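Alanine glyoxylate transaminase (Thermococcus litoralis, PDB 2ZC0) probably catalyses the transfer of an amino group from alanine to glyoxylate, using pyridoxal 5'-phosphate as cofactor. Local coordinates at residues V337-P342 with I378-S383; I126-S131 with V149-D154; K90-E95 with I227-A232. All blocks are in the same frame, centred on the assembly; numbering follows the deposited sequence.

Interaction 1 of 3, residues V337-P342 with I378-S383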
# COMPACT_ATOMS: atom_id res chain seq x y z
N VAL A 337 -7.80 -36.62 -1.34
CA VAL A 337 -9.00 -37.09 -2.01
C VAL A 337 -10.07 -36.15 -1.47
O VAL A 337 -10.14 -35.92 -0.27
CB VAL A 337 -9.37 -38.54 -1.60
CG1 VAL A 337 -10.77 -38.89 -2.14
CG2 VAL A 337 -8.33 -39.51 -2.15
N MET A 338 -10.87 -35.57 -2.36
CA MET A 338 -11.93 -34.69 -1.89
C MET A 338 -13.22 -35.49 -1.88
O MET A 338 -13.68 -35.96 -2.92
CB MET A 338 -12.12 -33.47 -2.80
CG MET A 338 -13.11 -32.46 -2.22
SD MET A 338 -12.41 -31.52 -0.80
CE MET A 338 -12.00 -30.00 -1.60
N PHE A 339 -13.77 -35.64 -0.69
CA PHE A 339 -15.02 -36.36 -0.46
C PHE A 339 -16.13 -35.33 -0.37
O PHE A 339 -15.93 -34.24 0.17
CB PHE A 339 -14.93 -37.12 0.87
CG PHE A 339 -16.17 -37.89 1.20
CD1 PHE A 339 -16.40 -39.14 0.62
CD2 PHE A 339 -17.10 -37.39 2.10
CE1 PHE A 339 -17.54 -39.87 0.93
CE2 PHE A 339 -18.25 -38.12 2.42
CZ PHE A 339 -18.46 -39.36 1.83
N PHE A 340 -17.30 -35.66 -0.88
CA PHE A 340 -18.42 -34.74 -0.85
C PHE A 340 -19.61 -35.31 -0.09
O PHE A 340 -20.00 -36.46 -0.31
CB PHE A 340 -18.85 -34.39 -2.28
CG PHE A 340 -17.85 -33.56 -3.02
CD1 PHE A 340 -17.90 -32.17 -2.97
CD2 PHE A 340 -16.85 -34.17 -3.78
CE1 PHE A 340 -16.98 -31.40 -3.66
CE2 PHE A 340 -15.92 -33.40 -4.48
CZ PHE A 340 -15.99 -32.01 -4.42
N LEU A 341 -20.15 -34.50 0.81
CA LEU A 341 -21.33 -34.88 1.58
C LEU A 341 -22.48 -34.52 0.65
O LEU A 341 -22.25 -33.96 -0.43
CB LEU A 341 -21.41 -34.04 2.86
CG LEU A 341 -20.78 -34.55 4.16
CD1 LEU A 341 -19.45 -35.23 3.91
CD2 LEU A 341 -20.61 -33.39 5.12
N PRO A 342 -23.73 -34.84 1.03
CA PRO A 342 -24.86 -34.49 0.17
C PRO A 342 -24.93 -32.98 0.03
O PRO A 342 -24.54 -32.25 0.94
CB PRO A 342 -26.06 -35.06 0.92
CG PRO A 342 -25.47 -36.26 1.59
CD PRO A 342 -24.17 -35.70 2.14
N ILE A 378 -15.08 -32.14 1.97
CA ILE A 378 -14.24 -32.64 3.05
C ILE A 378 -12.98 -33.19 2.40
O ILE A 378 -13.04 -34.09 1.56
CB ILE A 378 -14.93 -33.78 3.87
CG1 ILE A 378 -15.84 -33.19 4.95
CG2 ILE A 378 -13.87 -34.66 4.53
CD1 ILE A 378 -17.15 -32.64 4.44
N ARG A 379 -11.82 -32.66 2.78
CA ARG A 379 -10.58 -33.15 2.20
C ARG A 379 -10.04 -34.30 3.02
O ARG A 379 -10.01 -34.24 4.26
CB ARG A 379 -9.56 -32.02 2.13
CG ARG A 379 -8.40 -32.30 1.20
CD ARG A 379 -7.33 -31.26 1.43
NE ARG A 379 -6.64 -31.55 2.67
CZ ARG A 379 -5.65 -30.82 3.17
NH1 ARG A 379 -5.24 -29.73 2.53
NH2 ARG A 379 -5.06 -31.20 4.30
N LEU A 380 -9.61 -35.35 2.33
CA LEU A 380 -9.07 -36.53 2.98
C LEU A 380 -7.68 -36.80 2.47
O LEU A 380 -7.43 -36.77 1.27
CB LEU A 380 -9.94 -37.76 2.67
CG LEU A 380 -11.44 -37.69 2.97
CD1 LEU A 380 -12.10 -39.01 2.53
CD2 LEU A 380 -11.64 -37.45 4.47
N ASN A 381 -6.77 -37.10 3.39
CA ASN A 381 -5.40 -37.38 3.05
C ASN A 381 -5.07 -38.87 3.23
O ASN A 381 -5.51 -39.47 4.20
CB ASN A 381 -4.47 -36.55 3.93
CG ASN A 381 -3.07 -37.05 3.91
OD1 ASN A 381 -2.61 -37.69 4.86
ND2 ASN A 381 -2.37 -36.79 2.81
N PHE A 382 -4.31 -39.46 2.31
CA PHE A 382 -3.96 -40.87 2.44
C PHE A 382 -2.46 -41.14 2.56
O PHE A 382 -2.04 -42.29 2.73
CB PHE A 382 -4.54 -41.71 1.28
CG PHE A 382 -4.18 -41.21 -0.08
CD1 PHE A 382 -5.01 -40.32 -0.75
CD2 PHE A 382 -3.02 -41.64 -0.71
CE1 PHE A 382 -4.68 -39.86 -2.03
CE2 PHE A 382 -2.68 -41.18 -1.98
CZ PHE A 382 -3.52 -40.29 -2.64
N SER A 383 -1.65 -40.09 2.50
CA SER A 383 -0.20 -40.27 2.59
C SER A 383 0.32 -40.58 3.99
O SER A 383 1.19 -41.44 4.15
CB SER A 383 0.52 -39.04 2.02
OG SER A 383 0.17 -37.84 2.70

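Interaction 2 of 3, residues I126-S131 with V149-D154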
# COMPACT_ATOMS: atom_id res chain seq x y z
N ILE A 126 -5.88 -14.81 -10.34
CA ILE A 126 -6.82 -15.88 -10.60
C ILE A 126 -6.23 -17.22 -10.21
O ILE A 126 -5.05 -17.48 -10.40
CB ILE A 126 -7.31 -15.83 -12.08
CG1 ILE A 126 -7.81 -17.20 -12.54
CG2 ILE A 126 -6.23 -15.33 -12.98
CD1 ILE A 126 -6.71 -18.18 -12.90
N THR A 127 -7.08 -18.07 -9.63
CA THR A 127 -6.68 -19.39 -9.17
C THR A 127 -7.77 -20.39 -9.55
O THR A 127 -8.78 -20.03 -10.14
CB THR A 127 -6.58 -19.43 -7.64
OG1 THR A 127 -7.89 -19.28 -7.09
CG2 THR A 127 -5.71 -18.28 -7.14
N GLU A 128 -7.55 -21.66 -9.21
CA GLU A 128 -8.55 -22.69 -9.47
C GLU A 128 -9.55 -22.53 -8.32
O GLU A 128 -9.28 -21.80 -7.36
CB GLU A 128 -7.89 -24.08 -9.43
CG GLU A 128 -7.08 -24.40 -10.68
CD GLU A 128 -5.76 -25.09 -10.38
OE1 GLU A 128 -5.42 -25.27 -9.20
OE2 GLU A 128 -5.05 -25.46 -11.34
N ASN A 129 -10.72 -23.17 -8.42
CA ASN A 129 -11.71 -23.13 -7.35
C ASN A 129 -12.22 -24.55 -7.14
O ASN A 129 -12.89 -25.11 -8.01
CB ASN A 129 -12.89 -22.19 -7.69
CG ASN A 129 -13.88 -22.04 -6.52
OD1 ASN A 129 -13.52 -22.25 -5.35
ND2 ASN A 129 -15.12 -21.66 -6.82
N PRO A 130 -11.87 -25.17 -5.99
CA PRO A 130 -11.06 -24.61 -4.90
C PRO A 130 -9.57 -24.58 -5.25
O PRO A 130 -9.17 -24.94 -6.36
CB PRO A 130 -11.33 -25.56 -3.76
CG PRO A 130 -11.35 -26.89 -4.50
CD PRO A 130 -12.25 -26.56 -5.68
N SER A 131 -8.75 -24.15 -4.28
CA SER A 131 -7.29 -24.10 -4.44
C SER A 131 -6.67 -24.30 -3.06
O SER A 131 -7.38 -24.35 -2.06
CB SER A 131 -6.85 -22.75 -5.05
OG SER A 131 -5.43 -22.64 -5.12
N VAL A 149 -11.56 -20.14 -10.61
CA VAL A 149 -12.08 -20.72 -11.85
C VAL A 149 -12.34 -22.20 -11.54
O VAL A 149 -11.44 -22.92 -11.15
CB VAL A 149 -11.05 -20.65 -13.01
CG1 VAL A 149 -11.60 -21.37 -14.25
CG2 VAL A 149 -10.75 -19.20 -13.37
N PRO A 150 -13.59 -22.67 -11.73
CA PRO A 150 -13.99 -24.06 -11.47
C PRO A 150 -13.09 -25.12 -12.11
O PRO A 150 -12.49 -24.89 -13.16
CB PRO A 150 -15.40 -24.14 -12.05
CG PRO A 150 -15.92 -22.75 -11.86
CD PRO A 150 -14.73 -21.90 -12.27
N VAL A 151 -13.00 -26.28 -11.47
CA VAL A 151 -12.20 -27.38 -11.98
C VAL A 151 -13.04 -28.67 -12.03
O VAL A 151 -14.09 -28.75 -11.39
CB VAL A 151 -10.97 -27.67 -11.08
CG1 VAL A 151 -10.25 -26.36 -10.75
CG2 VAL A 151 -11.40 -28.38 -9.82
N ASP A 152 -12.58 -29.67 -12.79
CA ASP A 152 -13.23 -30.98 -12.84
C ASP A 152 -12.09 -31.99 -12.73
O ASP A 152 -10.97 -31.59 -12.43
CB ASP A 152 -14.06 -31.17 -14.12
CG ASP A 152 -13.26 -30.97 -15.38
OD1 ASP A 152 -12.16 -31.51 -15.48
OD2 ASP A 152 -13.76 -30.29 -16.29
N ASN A 153 -12.34 -33.28 -12.96
CA ASN A 153 -11.27 -34.28 -12.84
C ASN A 153 -10.12 -34.06 -13.82
O ASN A 153 -9.08 -34.71 -13.74
CB ASN A 153 -11.84 -35.70 -12.96
CG ASN A 153 -12.40 -36.23 -11.62
OD1 ASN A 153 -11.67 -36.81 -10.79
ND2 ASN A 153 -13.70 -36.01 -11.39
N ASP A 154 -10.31 -33.11 -14.74
CA ASP A 154 -9.28 -32.76 -15.71
C ASP A 154 -8.61 -31.43 -15.37
O ASP A 154 -7.97 -30.81 -16.22
CB ASP A 154 -9.86 -32.71 -17.13
CG ASP A 154 -9.85 -34.06 -17.79
OD1 ASP A 154 -8.90 -34.82 -17.50
OD2 ASP A 154 -10.76 -34.36 -18.60

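Interaction 3 of 3, residues K90-E95 with I227-A232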
# COMPACT_ATOMS: atom_id res chain seq x y z
N LYS A 90 15.84 -34.73 -15.58
CA LYS A 90 15.65 -36.17 -15.69
C LYS A 90 14.26 -36.66 -15.32
O LYS A 90 13.60 -37.32 -16.13
CB LYS A 90 16.69 -36.90 -14.82
CG LYS A 90 16.58 -38.42 -14.92
CD LYS A 90 17.69 -39.11 -14.15
CE LYS A 90 17.54 -40.62 -14.20
NZ LYS A 90 18.60 -41.31 -13.39
N TYR A 91 13.81 -36.32 -14.12
CA TYR A 91 12.51 -36.77 -13.63
C TYR A 91 11.31 -35.85 -13.77
O TYR A 91 10.24 -36.17 -13.26
CB TYR A 91 12.62 -37.18 -12.16
CG TYR A 91 13.67 -38.23 -11.89
CD1 TYR A 91 14.87 -37.90 -11.27
CD2 TYR A 91 13.45 -39.56 -12.26
CE1 TYR A 91 15.83 -38.87 -11.02
CE2 TYR A 91 14.40 -40.54 -12.01
CZ TYR A 91 15.59 -40.19 -11.39
OH TYR A 91 16.54 -41.16 -11.13
N ASP A 92 11.46 -34.71 -14.44
CA ASP A 92 10.33 -33.79 -14.60
C ASP A 92 10.35 -33.05 -15.94
O ASP A 92 9.69 -32.02 -16.10
CB ASP A 92 10.29 -32.78 -13.43
CG ASP A 92 8.86 -32.36 -13.05
OD1 ASP A 92 7.93 -33.18 -13.19
OD2 ASP A 92 8.67 -31.22 -12.57
N HIS A 93 11.08 -33.58 -16.92
CA HIS A 93 11.19 -32.97 -18.25
C HIS A 93 11.50 -31.48 -18.23
O HIS A 93 11.03 -30.74 -19.10
CB HIS A 93 9.90 -33.18 -19.05
CG HIS A 93 9.79 -34.52 -19.69
ND1 HIS A 93 9.53 -35.67 -18.98
CD2 HIS A 93 9.93 -34.90 -20.98
CE1 HIS A 93 9.53 -36.70 -19.80
NE2 HIS A 93 9.76 -36.26 -21.02
N LEU A 94 12.29 -31.04 -17.27
CA LEU A 94 12.58 -29.62 -17.21
C LEU A 94 14.04 -29.27 -17.46
O LEU A 94 14.93 -29.67 -16.72
CB LEU A 94 12.14 -29.09 -15.85
CG LEU A 94 11.92 -27.58 -15.76
CD1 LEU A 94 11.07 -27.09 -16.94
CD2 LEU A 94 11.25 -27.27 -14.44
N GLU A 95 14.28 -28.51 -18.53
CA GLU A 95 15.63 -28.08 -18.86
C GLU A 95 15.75 -26.66 -18.29
O GLU A 95 15.27 -25.70 -18.89
CB GLU A 95 15.83 -28.05 -20.38
CG GLU A 95 17.25 -27.73 -20.84
CD GLU A 95 18.21 -28.90 -20.62
OE1 GLU A 95 17.90 -30.02 -21.07
OE2 GLU A 95 19.29 -28.69 -20.00
N ILE A 227 3.01 -36.87 -18.57
CA ILE A 227 2.54 -35.50 -18.43
C ILE A 227 3.74 -34.64 -18.06
O ILE A 227 4.57 -35.01 -17.24
CB ILE A 227 1.46 -35.34 -17.32
CG1 ILE A 227 2.09 -35.54 -15.94
CG2 ILE A 227 0.33 -36.33 -17.55
CD1 ILE A 227 1.37 -34.82 -14.83
N VAL A 228 3.83 -33.48 -18.70
CA VAL A 228 4.94 -32.60 -18.41
C VAL A 228 4.44 -31.27 -17.86
O VAL A 228 3.32 -30.83 -18.14
CB VAL A 228 5.80 -32.34 -19.68
CG1 VAL A 228 6.19 -33.67 -20.31
CG2 VAL A 228 5.04 -31.49 -20.67
N PRO A 229 5.27 -30.62 -17.02
CA PRO A 229 4.94 -29.34 -16.41
C PRO A 229 4.72 -28.29 -17.48
O PRO A 229 5.23 -28.42 -18.60
CB PRO A 229 6.19 -29.03 -15.59
CG PRO A 229 6.67 -30.38 -15.19
CD PRO A 229 6.51 -31.18 -16.45
N LEU A 230 3.94 -27.27 -17.16
CA LEU A 230 3.69 -26.19 -18.11
C LEU A 230 5.04 -25.53 -18.41
O LEU A 230 5.27 -25.07 -19.53
CB LEU A 230 2.75 -25.15 -17.51
CG LEU A 230 1.37 -25.60 -17.01
CD1 LEU A 230 0.79 -24.54 -16.09
CD2 LEU A 230 0.44 -25.86 -18.21
N LYS A 231 5.93 -25.50 -17.43
CA LYS A 231 7.22 -24.87 -17.64
C LYS A 231 8.03 -25.53 -18.76
O LYS A 231 8.82 -24.87 -19.43
CB LYS A 231 8.03 -24.87 -16.35
CG LYS A 231 9.30 -24.02 -16.45
CD LYS A 231 8.95 -22.61 -16.87
CE LYS A 231 10.17 -21.70 -16.91
NZ LYS A 231 9.79 -20.38 -17.51
N ALA A 232 7.83 -26.84 -18.96
CA ALA A 232 8.55 -27.56 -20.01
C ALA A 232 8.00 -27.19 -21.38
O ALA A 232 8.61 -27.48 -22.41
CB ALA A 232 8.44 -29.06 -19.78

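Interaction 1 of 3, residues V337-P342 with I378-S383
Because CG1 of I378 stands beside its backbone N (chi1 -84°) and the chain bends again at chi2, CD1 reaches L341, lying 3.5 Å from L341 CD1 and 3.6 Å from L341 CD2. The motif is an antiparallel two-stranded sheet of strands 336-340 and 377-381, consistent with the small domain of this aminotransferase family. Two hydrogen-bonded pairs fix its register. V337 and L380 exchange bonds both ways, V337 N to L380 O being 2.6 Å, and F339 does the same with I378, its N lying 2.8 Å from I378 O. On the face carrying V337, F339, I378 and L380, F339 CB meets L380 CD1 at 3.8 Å, while the F339 ring leads away to L319 of helix 295-322 and to Y401. F382 swings its ring between backbone N and carbonyl carbon (chi1 54°) and crosses V337 at about a right angle, CE1 standing 3.7 Å from V337 CG2. The other face bears M338 and R379. The guanidinium of R379 passes out of the pairing, NH2 hydrogen-bonded to A40 O and NH1 to N186 OD1. Nearer the backbone, M338 SD lies 4.1 Å from R379 CB and 3.5 Å from I378 O.

Interaction 2 of 3, residues I126-S131 with V149-D154
E128 and V151 meet through carbon, their side chains crossing at about a right angle: V151 CG1 lies 3.5 Å from E128 CB and 3.7 Å from E128 CG. The pair sits in a beta-alpha-beta unit, in which strand 124-129 leads through helix 133-140 to strand 145-152, and the two strands run parallel within the mixed central sheet of the aminotransferase fold. V151 directs CG1 to E128 by placing it beside its own backbone N (chi1 -47°), which leaves CG2 flanked by N and the carbonyl carbon. E128 then bends at chi2 and carries its carboxylate away from V151, with hydrogen bonds from OE2 to T180 OG1 and from OE1 to Q185 NE2. Farther back along the strands, I126 CG1 packs obliquely on V149 CG2 at 3.7 Å, and both residues also touch M156. N129 presents CB to the V149 backbone, 3.8 Å from V149 N, and its CG lies anti to the backbone N (chi1 -175°), sending the amide beyond this strand pair: OD1 accepts from T370 N and ND2 donates to D371 OD2. The backbone link is slender. V149 N to T127 O and N129 N to V149 O are each 2.8 Å, yet both are weak, bent to 127° at the hydrogen; E128 CA approaches V149 O at 3.4 Å as a CA-H...O contact. T127 OG1 turns to its own strand and donates to E128 O at 2.9 Å, just before the cis peptide that leads into P130. The chemistry therefore divides: methyls and methylenes, with two bent backbone bonds, join the strands, while the polar ends of E128 and N129 tie strand 124-129 to other parts of the fold.

Interaction 3 of 3, residues K90-E95 with I227-A232
D92, the first residue to leave helical geometry after helix 78-91, touches P229 with both backbone and side chain. Its carbonyl O lies 3.3 Å from P229 CD, and its carboxylate comes obliquely to the proline ring, OD2 being 3.4 Å from P229 CG. That same OD2 accepts a hydrogen bond from N218 ND2. With an alanine here, N218 ND2 would probably lose this acceptor, and P229 CG would be left without the carboxylate that now lies against it. At H93 the backbone takes up left-handed helical angles, with phi 49°, and the imidazole comes to V228. V228 CG1 lies over one ring face, 4.0 Å from the centroid and 22° off the normal, a CH-pi contact displaced toward the rim. H93 O stands only 3.2 Å from A232 CB. L94 sets CG anti to its N (chi1 -160°), carrying CD1 to 3.6 Å from K231 CG and 4.3 Å from A232 CB. The segments meet through van der Waals and CH-pi contacts, with no hydrogen bond between them. The surroundings place the contact: E213 of strand 210-214 accepts from L230 N and K231 N, K231 NZ bonds V239 O at the start of strand 239-244 and forms salt bridges with D234 and E261, V228 packs on M194 of helix 194-207, and Y91 meets F296 of helix 295-322 edge-to-face.

How the interactions relate
Interactions 1 and 2 come near each other without touching: their centres are 16 Å apart and their nearest atoms about 4 Å. F368 connects them, touched by the R379 side chain and backbone-bonded to S131. Both come near bound pyridoxamine phosphate: the R379 side chain is about 6 Å from one such molecule and that of E128 about 8 Å; N186, the R379 partner, belongs to that cofactor's pocket. The T127 side chain is about 8 Å from a zinc ion. Interaction 3 is more remote, the D92 side chain about 13 Å from a cofactor; the centre of interaction 3 is 28 Å from that of interaction 1. In sequence, 126-154 falls wholly between 90-95 and 227-232, and interaction 1 follows both.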